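Local coordinates for protein 6-phosphogluconolactonase (PDB 1VL1) that hydrolyses 6-phosphogluconolactone to 6-phosphogluconate, the second step of the oxidative stage of the pentose phosphate pathway, at residues T35-L40 with Q67-N72; E42-I47 with Q137-I142; I74-S79 with A104-G109. All blocks are in the same frame, centred on the assembly; numbering follows the deposited sequence.

Contact 1 (T35-L40 with Q67-N72); sequences TKMEKL and QKFPWN
Met37 and Glu38, on helix 25-43, receive the ring of Phe69, which comes from the loop that follows helix 57-64. The contact fastens a helix of the alpha/beta fold to the loop that leads into strand 74-82, at the strand's N-terminal end, and Met37 and Phe69 form a Met-aromatic pair. The apolar part is led by these two side chains. The methyl CE of Met37 lies over one face of the Phe69 ring, 4.3 Å from the centroid and only 9° off the normal, a CH-pi contact. Met37 SD lies obliquely, 4.7 Å from the centroid of the Phe69 ring. A bend at chi3 (61°) turns the methyl over the ring, while CB of Met37 meets CE1 of Phe69 at 4.0 Å. Glu38 adds its aliphatic CG, also 4.0 Å from Phe69 CE1, and its carboxylate plane stands 75° from that of the ring. Within the loop, Trp71 extends the cluster: CZ2 of Trp71 lies in the ring plane at the edge of Phe69, and CB of Phe69 lies above the indole. Ile74 of strand 74-82 touches both Met37 and Phe69. The polar part is water-mediated, with no direct hydrogen bond between the two segments. One water donates to Glu38 OE2 at 2.7 Å and to Lys68 O, also at 2.7 Å.

Contact 2 (E42-I47 with Q137-I142); sequences EEKDKI and QFDLAI
Lys44 reaches across to Asp139 from the turn that joins helix 25-43 to strand 47-51, and the two side chains approach from opposite directions. The CB of Lys44 is directed toward segment 137-142, and the chain is extended as far as CD, then bent at chi3 (76°) and again at chi4. CD comes alongside the carboxylate, 3.5 Å from Asp139 OD1, and CE follows at 3.7 Å from the same oxygen. At the tip, NZ forms a salt bridge with Asp139 OD2 at 2.7 Å, meeting the syn lone pair of that oxygen; its bond to OD1 is weak, at 3.2 Å. The ammonium also turns back on its own segment and donates to Lys46 O at 2.9 Å, only 15° out of the carbonyl plane. A water accepts from both Lys44 NZ and Gln137 NE2 and donates to Asp139 OD1 at 2.7 Å, so it joins all three side chains. Ile47 crosses Asp139 at about a right angle and sets its CB above the carboxylate plane, on the same side as Lys44 CD, 3.5 Å from Asp139 OD2. The backbone N of Phe48 donates to that same OD2. Asp139 immediately precedes strand 140-143, which pairs in parallel with strand 47-51, so the ion pair joins the N-terminal ends of two parallel neighbours of the alpha/beta sheet. The buried carboxylate is thus compensated by an ammonium, a peptide N-H and a water. This environment would be expected to favour its ionised form, and the bonds of NZ to the carboxylate, Lys46 O and the water would limit the freedom of an otherwise flexible lysine tip.

Contact 3 (I74-S79 with A104-G109); sequences IHFFLS and AKIPSG
Phe76, on strand 74-82, is met by Ile106 from the loop that follows helix 92-101. Along that loop, Ala104 comes first: its methyl rests on Trp71, and its carbonyl accepts a weak hydrogen bond from Ile106 N. The bond closes an inverse gamma turn centred on Lys105. The turn is followed by Ile106, whose CB points toward the strand and which carries most of the contact. Its CG1 branch lies beside the backbone N (chi1 -59°) and continues extended to CD1, bringing this methyl of Ile106 to 3.6 Å from Phe76 CE2. The approach to the ring is oblique, although the two side chains cross at about a right angle. The other branch stays nearer the strand's start, where CG2 of Ile106 lies 4.3 Å from Ile74 O. Ile106 also touches Trp71, and Phe76 packs on Phe101 of helix 92-101, so the pair belongs to an apolar layer between strand and helix. After Pro107 a short 3-10 segment begins, with Ser108 and Gly109. Gly109 O comes obliquely to the His75 ring, 4.5 Å from His75 ND1, a loose contact at the exposed end. No hydrogen bond joins the two segments; the polar tie follows with Asn110, whose ND2 donates to Ile74 O and whose backbone bonds to that of Phe76. From there strand 111-112 pairs in parallel with strand 74-82. Strand, helix 92-101, returning loop and parallel neighbour together form a beta-alpha-beta crossover, the connection of Rossmann-like alpha/beta folds.

Overall arrangement
The three contacts lie along one end of the sheet, their centres 10 to 13 Å apart. Contacts 1 and 2 share helix 25-43: Leu40 CB meets Ile47 CG2 at 3.7 Å, and Met37 CG meets Leu140 CD2 at 3.8 Å. Contacts 1 and 3 join through Trp71, whose CE2 lies 3.5 Å from Ala104 CB, and through Met37 CE, 3.6 Å from Ile74 CD1. Between contacts 2 and 3 the sheet itself is the link, with Ile47 O and His75 N 2.8 Å apart, probably hydrogen-bonded. Ile47 CG1 packs on Ile74 CG1 at 3.9 Å. Ile47 and Ile74 thus sit where all three meet, at N-terminal strand ends; active sites of such folds usually lie at the C-terminal ends.

Contact 1 (T35-L40 with Q67-N72)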
loop_
_atom_site.group_PDB
_atom_site.type_symbol
_atom_site.label_atom_id
_atom_site.label_comp_id
_atom_site.label_asym_id
_atom_site.label_seq_id
_atom_site.Cartn_x
_atom_site.Cartn_y
_atom_site.Cartn_z
ATOM N N THR A 35 -12.444 2.442 11.521
ATOM C CA THR A 35 -13.348 1.413 12.031
ATOM C C THR A 35 -12.746 0.024 11.901
ATOM O O THR A 35 -12.809 -0.775 12.847
ATOM C CB THR A 35 -14.681 1.500 11.284
ATOM O OG1 THR A 35 -15.335 2.697 11.706
ATOM C CG2 THR A 35 -15.625 0.407 11.718
ATOM N N LYS A 36 -12.129 -0.232 10.751
ATOM C CA LYS A 36 -11.522 -1.531 10.484
ATOM C C LYS A 36 -10.342 -1.803 11.385
ATOM O O LYS A 36 -10.217 -2.889 11.923
ATOM C CB LYS A 36 -11.074 -1.659 9.045
ATOM C CG LYS A 36 -10.638 -3.080 8.704
ATOM C CD LYS A 36 -11.839 -4.004 8.629
ATOM C CE LYS A 36 -11.722 -5.227 9.524
ATOM N NZ LYS A 36 -12.948 -6.110 9.477
ATOM N N MET A 37 -9.480 -0.802 11.537
ATOM C CA MET A 37 -8.302 -0.923 12.375
ATOM C C MET A 37 -8.715 -1.140 13.815
ATOM O O MET A 37 -8.132 -1.944 14.526
ATOM C CB MET A 37 -7.419 0.314 12.242
ATOM C CG MET A 37 -6.743 0.434 10.839
ATOM S SD MET A 37 -5.667 1.897 10.661
ATOM C CE MET A 37 -4.499 1.510 11.927
ATOM N N GLU A 38 -9.719 -0.412 14.270
ATOM C CA GLU A 38 -10.214 -0.605 15.629
ATOM C C GLU A 38 -10.820 -2.000 15.845
ATOM O O GLU A 38 -10.610 -2.623 16.894
ATOM C CB GLU A 38 -11.181 0.501 15.999
ATOM C CG GLU A 38 -10.521 1.833 16.260
ATOM C CD GLU A 38 -9.813 1.900 17.608
ATOM O OE1 GLU A 38 -9.013 1.003 17.958
ATOM O OE2 GLU A 38 -10.081 2.852 18.347
ATOM N N LYS A 39 -11.553 -2.501 14.860
ATOM C CA LYS A 39 -12.037 -3.886 14.922
ATOM C C LYS A 39 -10.871 -4.895 15.016
ATOM O O LYS A 39 -10.897 -5.812 15.830
ATOM C CB LYS A 39 -12.939 -4.212 13.700
ATOM C CG LYS A 39 -14.305 -3.504 13.691
ATOM C CD LYS A 39 -15.173 -3.759 12.387
ATOM C CE LYS A 39 -14.557 -3.141 11.125
ATOM N NZ LYS A 39 -15.408 -3.006 9.881
ATOM N N LEU A 40 -9.844 -4.683 14.211
ATOM C CA LEU A 40 -8.708 -5.599 14.165
ATOM C C LEU A 40 -8.067 -5.638 15.545
ATOM O O LEU A 40 -7.811 -6.702 16.086
ATOM C CB LEU A 40 -7.730 -5.209 13.045
ATOM C CG LEU A 40 -8.211 -5.553 11.610
ATOM C CD1 LEU A 40 -7.425 -4.820 10.581
ATOM C CD2 LEU A 40 -8.097 -7.035 11.380
ATOM N N GLN A 67 -5.558 10.349 14.541
ATOM C CA GLN A 67 -6.508 9.549 15.311
ATOM C C GLN A 67 -5.798 9.021 16.566
ATOM O O GLN A 67 -4.598 8.821 16.532
ATOM C CB GLN A 67 -7.021 8.371 14.473
ATOM C CG GLN A 67 -7.615 8.705 13.104
ATOM C CD GLN A 67 -8.694 9.721 13.201
ATOM O OE1 GLN A 67 -9.764 9.405 13.676
ATOM N NE2 GLN A 67 -8.428 10.958 12.755
ATOM N N LYS A 68 -6.540 8.770 17.642
ATOM C CA LYS A 68 -5.986 8.204 18.870
ATOM C C LYS A 68 -6.053 6.673 18.730
ATOM O O LYS A 68 -7.022 6.025 19.116
ATOM C CB LYS A 68 -6.735 8.689 20.099
ATOM C CG LYS A 68 -6.533 10.189 20.423
ATOM C CD LYS A 68 -5.051 10.661 20.486
ATOM C CE LYS A 68 -4.989 12.133 20.896
ATOM N NZ LYS A 68 -3.575 12.699 21.031
ATOM N N PHE A 69 -5.009 6.131 18.128
ATOM C CA PHE A 69 -4.735 4.688 18.088
ATOM C C PHE A 69 -3.641 4.356 19.080
ATOM O O PHE A 69 -2.840 5.255 19.480
ATOM C CB PHE A 69 -4.258 4.276 16.713
ATOM C CG PHE A 69 -5.311 4.327 15.640
ATOM C CD1 PHE A 69 -6.358 3.445 15.648
ATOM C CD2 PHE A 69 -5.188 5.215 14.570
ATOM C CE1 PHE A 69 -7.320 3.487 14.633
ATOM C CE2 PHE A 69 -6.127 5.243 13.549
ATOM C CZ PHE A 69 -7.207 4.389 13.598
ATOM N N PRO A 70 -3.584 3.096 19.526
ATOM C CA PRO A 70 -2.444 2.644 20.274
ATOM C C PRO A 70 -1.348 2.290 19.269
ATOM O O PRO A 70 -1.227 1.146 18.846
ATOM C CB PRO A 70 -2.982 1.427 21.015
ATOM C CG PRO A 70 -3.971 0.854 20.108
ATOM C CD PRO A 70 -4.581 2.015 19.334
ATOM N N TRP A 71 -0.554 3.285 18.872
ATOM C CA TRP A 71 0.356 3.113 17.747
ATOM C C TRP A 71 1.395 2.054 17.955
ATOM O O TRP A 71 1.935 1.559 16.962
ATOM C CB TRP A 71 1.069 4.421 17.476
ATOM C CG TRP A 71 0.123 5.509 17.029
ATOM C CD1 TRP A 71 -0.179 6.628 17.701
ATOM C CD2 TRP A 71 -0.588 5.574 15.790
ATOM N NE1 TRP A 71 -1.063 7.393 16.984
ATOM C CE2 TRP A 71 -1.336 6.774 15.800
ATOM C CE3 TRP A 71 -0.658 4.757 14.671
ATOM C CZ2 TRP A 71 -2.142 7.171 14.724
ATOM C CZ3 TRP A 71 -1.451 5.138 13.602
ATOM C CH2 TRP A 71 -2.181 6.349 13.634
ATOM N N ASN A 72 1.795 1.819 19.194
ATOM C CA ASN A 72 2.707 0.714 19.492
ATOM C C ASN A 72 2.208 -0.661 19.081
ATOM O O ASN A 72 2.993 -1.593 19.001
ATOM C CB ASN A 72 3.095 0.674 20.942
ATOM C CG ASN A 72 1.920 0.464 21.892
ATOM O OD1 ASN A 72 0.944 1.198 21.841
ATOM N ND2 ASN A 72 2.028 -0.528 22.779
HETATM O O HOH W 1 -7.827 3.451 19.630
#

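Contact 2 (E42-I47 with Q137-I142)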
loop_
_atom_site.group_PDB
_atom_site.type_symbol
_atom_site.label_atom_id
_atom_site.label_comp_id
_atom_site.label_asym_id
_atom_site.label_seq_id
_atom_site.Cartn_x
_atom_site.Cartn_y
_atom_site.Cartn_z
ATOM N N GLU A 42 -9.445 -5.110 18.442
ATOM C CA GLU A 42 -10.242 -5.802 19.453
ATOM C C GLU A 42 -9.895 -7.285 19.474
ATOM O O GLU A 42 -10.033 -7.941 20.501
ATOM C CB GLU A 42 -11.740 -5.642 19.185
ATOM C CG GLU A 42 -12.208 -4.203 19.259
ATOM C CD GLU A 42 -13.694 -4.064 19.007
ATOM O OE1 GLU A 42 -14.138 -4.392 17.879
ATOM O OE2 GLU A 42 -14.413 -3.628 19.933
ATOM N N GLU A 43 -9.459 -7.793 18.327
ATOM C CA GLU A 43 -9.216 -9.212 18.107
ATOM C C GLU A 43 -7.766 -9.635 18.346
ATOM O O GLU A 43 -7.509 -10.776 18.744
ATOM C CB GLU A 43 -9.526 -9.534 16.642
ATOM C CG GLU A 43 -10.966 -9.354 16.218
ATOM C CD GLU A 43 -11.123 -9.457 14.710
ATOM O OE1 GLU A 43 -10.103 -9.576 13.991
ATOM O OE2 GLU A 43 -12.273 -9.422 14.231
ATOM N N LYS A 44 -6.827 -8.726 18.057
ATOM C CA LYS A 44 -5.404 -9.041 17.977
ATOM C C LYS A 44 -4.561 -8.005 18.674
ATOM O O LYS A 44 -4.808 -6.817 18.554
ATOM C CB LYS A 44 -4.938 -8.957 16.539
ATOM C CG LYS A 44 -5.521 -9.930 15.575
ATOM C CD LYS A 44 -4.928 -9.668 14.182
ATOM C CE LYS A 44 -3.461 -10.223 14.101
ATOM N NZ LYS A 44 -2.499 -9.509 13.242
ATOM N N ASP A 45 -3.496 -8.453 19.300
ATOM C CA ASP A 45 -2.601 -7.576 20.039
ATOM C C ASP A 45 -1.861 -6.662 19.079
ATOM O O ASP A 45 -1.721 -5.476 19.357
ATOM C CB ASP A 45 -1.642 -8.453 20.850
ATOM C CG ASP A 45 -0.465 -7.694 21.483
ATOM O OD1 ASP A 45 -0.591 -6.487 21.824
ATOM O OD2 ASP A 45 0.636 -8.275 21.719
ATOM N N LYS A 46 -1.392 -7.205 17.961
ATOM C CA LYS A 46 -0.636 -6.419 16.978
ATOM C C LYS A 46 -1.312 -6.535 15.627
ATOM O O LYS A 46 -1.809 -7.606 15.270
ATOM C CB LYS A 46 0.790 -6.933 16.846
ATOM C CG LYS A 46 1.478 -7.111 18.177
ATOM C CD LYS A 46 2.974 -7.424 18.002
ATOM C CE LYS A 46 3.208 -8.857 17.510
ATOM N NZ LYS A 46 4.642 -9.308 17.504
ATOM N N ILE A 47 -1.324 -5.455 14.884
ATOM C CA ILE A 47 -1.833 -5.531 13.523
ATOM C C ILE A 47 -0.761 -5.080 12.540
ATOM O O ILE A 47 0.142 -4.283 12.904
ATOM C CB ILE A 47 -3.181 -4.775 13.349
ATOM C CG1 ILE A 47 -3.010 -3.258 13.551
ATOM C CG2 ILE A 47 -4.223 -5.301 14.334
ATOM C CD1 ILE A 47 -4.153 -2.426 12.945
ATOM N N GLN A 137 1.199 -12.753 7.564
ATOM C CA GLN A 137 -0.087 -12.289 7.067
ATOM C C GLN A 137 -0.266 -10.811 7.369
ATOM O O GLN A 137 -0.197 -10.427 8.516
ATOM C CB GLN A 137 -1.215 -13.080 7.761
ATOM C CG GLN A 137 -2.601 -12.820 7.247
ATOM C CD GLN A 137 -3.625 -13.786 7.817
ATOM O OE1 GLN A 137 -4.022 -14.751 7.142
ATOM N NE2 GLN A 137 -4.058 -13.536 9.057
ATOM N N PHE A 138 -0.514 -9.985 6.354
ATOM C CA PHE A 138 -0.936 -8.613 6.606
ATOM C C PHE A 138 -2.425 -8.605 6.934
ATOM O O PHE A 138 -3.216 -9.418 6.404
ATOM C CB PHE A 138 -0.664 -7.734 5.406
ATOM C CG PHE A 138 0.755 -7.705 4.969
ATOM C CD1 PHE A 138 1.739 -7.172 5.798
ATOM C CD2 PHE A 138 1.119 -8.143 3.723
ATOM C CE1 PHE A 138 3.066 -7.133 5.387
ATOM C CE2 PHE A 138 2.443 -8.067 3.283
ATOM C CZ PHE A 138 3.420 -7.585 4.123
ATOM N N ASP A 139 -2.808 -7.708 7.811
ATOM C CA ASP A 139 -4.223 -7.513 8.167
ATOM C C ASP A 139 -4.911 -6.586 7.157
ATOM O O ASP A 139 -6.057 -6.818 6.766
ATOM C CB ASP A 139 -4.316 -6.914 9.575
ATOM C CG ASP A 139 -3.876 -7.870 10.618
ATOM O OD1 ASP A 139 -4.495 -8.962 10.785
ATOM O OD2 ASP A 139 -2.880 -7.629 11.322
ATOM N N LEU A 140 -4.179 -5.586 6.697
ATOM C CA LEU A 140 -4.760 -4.549 5.883
ATOM C C LEU A 140 -3.752 -4.004 4.917
ATOM O O LEU A 140 -2.618 -3.791 5.315
ATOM C CB LEU A 140 -5.195 -3.468 6.823
ATOM C CG LEU A 140 -5.932 -2.243 6.330
ATOM C CD1 LEU A 140 -7.170 -2.648 5.575
ATOM C CD2 LEU A 140 -6.363 -1.415 7.495
ATOM N N ALA A 141 -4.140 -3.813 3.649
ATOM C CA ALA A 141 -3.297 -3.181 2.680
ATOM C C ALA A 141 -4.078 -1.977 2.145
ATOM O O ALA A 141 -5.217 -2.115 1.762
ATOM C CB ALA A 141 -2.922 -4.116 1.560
ATOM N N ILE A 142 -3.479 -0.815 2.210
ATOM C CA ILE A 142 -4.058 0.446 1.698
ATOM C C ILE A 142 -3.267 0.840 0.464
ATOM O O ILE A 142 -2.083 1.298 0.525
ATOM C CB ILE A 142 -4.050 1.578 2.780
ATOM C CG1 ILE A 142 -4.712 1.114 4.069
ATOM C CG2 ILE A 142 -4.745 2.835 2.249
ATOM C CD1 ILE A 142 -4.548 2.028 5.259
HETATM O O HOH W 2 -2.919 -11.095 10.484
#

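Contact 3 (I74-S79 with A104-G109)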
loop_
_atom_site.group_PDB
_atom_site.type_symbol
_atom_site.label_atom_id
_atom_site.label_comp_id
_atom_site.label_asym_id
_atom_site.label_seq_id
_atom_site.Cartn_x
_atom_site.Cartn_y
_atom_site.Cartn_z
ATOM N N ILE A 74 0.555 -1.119 16.211
ATOM C CA ILE A 74 0.358 -1.095 14.765
ATOM C C ILE A 74 1.675 -1.092 14.032
ATOM O O ILE A 74 2.506 -0.233 14.277
ATOM C CB ILE A 74 -0.507 0.093 14.309
ATOM C CG1 ILE A 74 -1.841 0.108 15.085
ATOM C CG2 ILE A 74 -0.725 0.018 12.804
ATOM C CD1 ILE A 74 -2.592 1.430 15.005
ATOM N N HIS A 75 1.878 -2.088 13.167
ATOM C CA HIS A 75 3.124 -2.198 12.348
ATOM C C HIS A 75 2.865 -1.851 10.911
ATOM O O HIS A 75 1.881 -2.346 10.316
ATOM C CB HIS A 75 3.688 -3.608 12.462
ATOM C CG HIS A 75 4.094 -3.960 13.849
ATOM N ND1 HIS A 75 5.406 -4.118 14.225
ATOM C CD2 HIS A 75 3.348 -4.136 14.962
ATOM C CE1 HIS A 75 5.452 -4.363 15.521
ATOM N NE2 HIS A 75 4.220 -4.383 15.990
ATOM N N PHE A 76 3.730 -1.013 10.328
ATOM C CA PHE A 76 3.486 -0.505 8.986
ATOM C C PHE A 76 4.598 -0.974 8.011
ATOM O O PHE A 76 5.742 -1.029 8.394
ATOM C CB PHE A 76 3.453 1.056 8.980
ATOM C CG PHE A 76 2.219 1.648 9.649
ATOM C CD1 PHE A 76 1.005 1.621 9.003
ATOM C CD2 PHE A 76 2.272 2.165 10.915
ATOM C CE1 PHE A 76 -0.133 2.154 9.578
ATOM C CE2 PHE A 76 1.107 2.702 11.499
ATOM C CZ PHE A 76 -0.054 2.682 10.825
ATOM N N PHE A 77 4.201 -1.256 6.775
ATOM C CA PHE A 77 5.102 -1.700 5.732
ATOM C C PHE A 77 4.826 -0.945 4.468
ATOM O O PHE A 77 3.666 -0.792 4.095
ATOM C CB PHE A 77 4.880 -3.199 5.453
ATOM C CG PHE A 77 4.995 -4.059 6.671
ATOM C CD1 PHE A 77 3.932 -4.177 7.559
ATOM C CD2 PHE A 77 6.130 -4.754 6.918
ATOM C CE1 PHE A 77 4.050 -4.910 8.698
ATOM C CE2 PHE A 77 6.258 -5.519 8.084
ATOM C CZ PHE A 77 5.215 -5.612 8.946
ATOM N N LEU A 78 5.831 -0.441 3.763
ATOM C CA LEU A 78 5.573 0.096 2.420
ATOM C C LEU A 78 5.228 -0.982 1.406
ATOM O O LEU A 78 5.853 -2.043 1.419
ATOM C CB LEU A 78 6.810 0.808 1.924
ATOM C CG LEU A 78 6.857 2.269 2.327
ATOM C CD1 LEU A 78 6.564 2.596 3.763
ATOM C CD2 LEU A 78 8.182 2.773 1.909
ATOM N N SER A 79 4.339 -0.696 0.459
ATOM C CA SER A 79 3.997 -1.651 -0.585
ATOM C C SER A 79 5.133 -1.694 -1.631
ATOM O O SER A 79 5.271 -2.674 -2.338
ATOM C CB SER A 79 2.715 -1.251 -1.311
ATOM O OG SER A 79 2.786 0.072 -1.805
ATOM N N ALA A 104 2.401 10.815 13.844
ATOM C CA ALA A 104 1.956 9.957 14.918
ATOM C C ALA A 104 3.155 9.384 15.661
ATOM O O ALA A 104 4.214 9.163 15.075
ATOM C CB ALA A 104 1.133 8.826 14.320
ATOM N N LYS A 105 3.006 9.139 16.951
ATOM C CA LYS A 105 4.123 8.599 17.743
ATOM C C LYS A 105 4.167 7.055 17.624
ATOM O O LYS A 105 3.875 6.305 18.563
ATOM C CB LYS A 105 4.095 9.160 19.166
ATOM C CG LYS A 105 4.562 10.667 19.155
ATOM C CD LYS A 105 4.412 11.463 20.481
ATOM C CE LYS A 105 4.616 12.976 20.247
ATOM N NZ LYS A 105 5.132 13.751 21.390
ATOM N N ILE A 106 4.538 6.612 16.436
ATOM C CA ILE A 106 4.695 5.208 16.139
ATOM C C ILE A 106 6.132 4.811 16.458
ATOM O O ILE A 106 7.095 5.462 15.955
ATOM C CB ILE A 106 4.387 4.969 14.667
ATOM C CG1 ILE A 106 2.950 5.393 14.247
ATOM C CG2 ILE A 106 4.646 3.511 14.313
ATOM C CD1 ILE A 106 2.763 5.633 12.719
ATOM N N PRO A 107 6.316 3.775 17.293
ATOM C CA PRO A 107 7.661 3.276 17.599
ATOM C C PRO A 107 8.478 3.010 16.339
ATOM O O PRO A 107 7.956 2.515 15.336
ATOM C CB PRO A 107 7.387 1.977 18.356
ATOM C CG PRO A 107 6.091 2.284 19.103
ATOM C CD PRO A 107 5.274 2.992 17.999
ATOM N N SER A 108 9.745 3.391 16.371
ATOM C CA SER A 108 10.631 3.152 15.196
ATOM C C SER A 108 10.613 1.711 14.690
ATOM O O SER A 108 10.533 1.464 13.479
ATOM C CB SER A 108 12.057 3.554 15.518
ATOM O OG SER A 108 12.869 3.276 14.393
ATOM N N GLY A 109 10.656 0.782 15.639
ATOM C CA GLY A 109 10.661 -0.655 15.376
ATOM C C GLY A 109 9.422 -1.161 14.647
ATOM O O GLY A 109 9.446 -2.250 14.082
#